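Local coordinates for carnitinyl-CoA dehydratase (PDB 3R0O), which probably interconverts carnitinyl-CoA and crotonobetainyl-CoA by removing or adding water, as a lyase of the enoyl-CoA hydratase/isomerase (crotonase) family, at residues A[191-194]-A[195-199]. Residues are numbered along the deposited sequence; the frame is centred on the assembly and turned at random.
Sequences EVVP and DGTVV
Thr-197 reaches back over a tight turn and grips the carbonyl oxygen of Pro-194 twice. Its backbone N donates to Pro-194 O at 3.0 Å, closing a type II beta turn, and its hydroxyl OG1 donates to the same oxygen at 2.8 Å. The two donors arrive differently: OG1 lies in the carbonyl plane, on a lone pair, whereas N is tilted 28° from that plane. With chi1 at 71°, OG1 sits between the backbone N and the carbonyl carbon of Thr-197 and so faces Pro-194, while CG2 is turned beside the backbone N. A short beta-branched alcohol can thus reach the oxygen with OG1 and keep a methyl for packing.

The residue types fit the turn. Asp-195 has the extended conformation of the second position, and Gly-196, in the third, accepts a positive phi of 92°, at which a CB would press on the preceding carbonyl oxygen. On the inner side, Val-193 CG2 packs 3.3 Å from Thr-197 OG1, the two side chains crossing at a slant, and meets Val-198 CG2 at 4.0 Å.

Thr-197 occupies the N-cap position of helix 198-210, but its OG1 is spent on Pro-194 O and makes no capping bond. The turn joins that helix to edge strand 191-193. The strand pairs in parallel with 131-135, where Val-193 and Val-198 both pack on Ile-133, while Asp-195 OD2 hydrogen-bonds Ser-137 OG just past that strand.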
loop_
_atom_site.group_PDB
_atom_site.type_symbol
_atom_site.label_atom_id
_atom_site.label_comp_id
_atom_site.label_asym_id
_atom_site.label_seq_id
_atom_site.Cartn_x
_atom_site.Cartn_y
_atom_site.Cartn_z
ATOM N N GLU A 191 -10.417 10.422 11.162
ATOM C CA GLU A 191 -10.831 11.705 11.687
ATOM C C GLU A 191 -10.158 11.968 13.017
ATOM O O GLU A 191 -9.861 11.036 13.769
ATOM C CB GLU A 191 -12.359 11.746 11.837
ATOM C CG GLU A 191 -12.893 13.156 12.005
ATOM C CD GLU A 191 -14.395 13.223 12.123
ATOM O OE1 GLU A 191 -15.067 12.164 12.220
ATOM O OE2 GLU A 191 -14.903 14.359 12.140
ATOM N N VAL A 192 -9.926 13.253 13.289
ATOM C CA VAL A 192 -9.408 13.705 14.565
ATOM C C VAL A 192 -10.454 14.692 15.090
ATOM O O VAL A 192 -10.883 15.559 14.333
ATOM C CB VAL A 192 -8.028 14.381 14.386
ATOM C CG1 VAL A 192 -7.595 15.119 15.657
ATOM C CG2 VAL A 192 -6.971 13.331 13.958
ATOM N N VAL A 193 -10.877 14.537 16.353
ATOM C CA VAL A 193 -11.953 15.347 16.965
ATOM C C VAL A 193 -11.528 15.794 18.375
ATOM O O VAL A 193 -10.558 15.271 18.901
ATOM C CB VAL A 193 -13.303 14.571 17.038
ATOM C CG1 VAL A 193 -13.809 14.199 15.626
ATOM C CG2 VAL A 193 -13.209 13.335 17.979
ATOM N N PRO A 194 -12.241 16.766 18.987
ATOM C CA PRO A 194 -11.844 17.198 20.340
ATOM C C PRO A 194 -11.921 16.079 21.398
ATOM O O PRO A 194 -12.788 15.201 21.326
ATOM C CB PRO A 194 -12.858 18.305 20.669
ATOM C CG PRO A 194 -13.242 18.890 19.309
ATOM C CD PRO A 194 -13.253 17.666 18.385
ATOM N N ASP A 195 -11.015 16.124 22.372
ATOM C CA ASP A 195 -11.052 15.183 23.477
ATOM C C ASP A 195 -12.434 15.221 24.102
ATOM O O ASP A 195 -13.042 16.303 24.250
ATOM C CB ASP A 195 -10.005 15.539 24.541
ATOM C CG ASP A 195 -8.578 15.419 24.030
ATOM O OD1 ASP A 195 -8.341 14.894 22.925
ATOM O OD2 ASP A 195 -7.668 15.867 24.729
ATOM N N GLY A 196 -12.944 14.042 24.444
ATOM C CA GLY A 196 -14.268 13.954 25.031
ATOM C C GLY A 196 -15.391 13.749 24.032
ATOM O O GLY A 196 -16.521 13.507 24.449
ATOM N N THR A 197 -15.119 13.829 22.728
ATOM C CA THR A 197 -16.230 13.772 21.754
ATOM C C THR A 197 -16.174 12.579 20.825
ATOM O O THR A 197 -16.985 12.460 19.904
ATOM C CB THR A 197 -16.331 15.033 20.863
ATOM O OG1 THR A 197 -15.235 15.047 19.930
ATOM C CG2 THR A 197 -16.360 16.342 21.716
ATOM N N VAL A 198 -15.222 11.691 21.076
ATOM C CA VAL A 198 -14.925 10.599 20.166
ATOM C C VAL A 198 -16.128 9.629 19.937
ATOM O O VAL A 198 -16.366 9.161 18.808
ATOM C CB VAL A 198 -13.589 9.914 20.600
ATOM C CG1 VAL A 198 -13.815 8.696 21.511
ATOM C CG2 VAL A 198 -12.755 9.589 19.401
ATOM N N VAL A 199 -16.910 9.372 20.985
ATOM C CA VAL A 199 -18.046 8.450 20.853
ATOM C C VAL A 199 -19.142 9.039 19.960
ATOM O O VAL A 199 -19.646 8.332 19.088
ATOM C CB VAL A 199 -18.564 7.962 22.246
ATOM C CG1 VAL A 199 -19.929 7.261 22.144
ATOM C CG2 VAL A 199 -17.497 7.029 22.897
#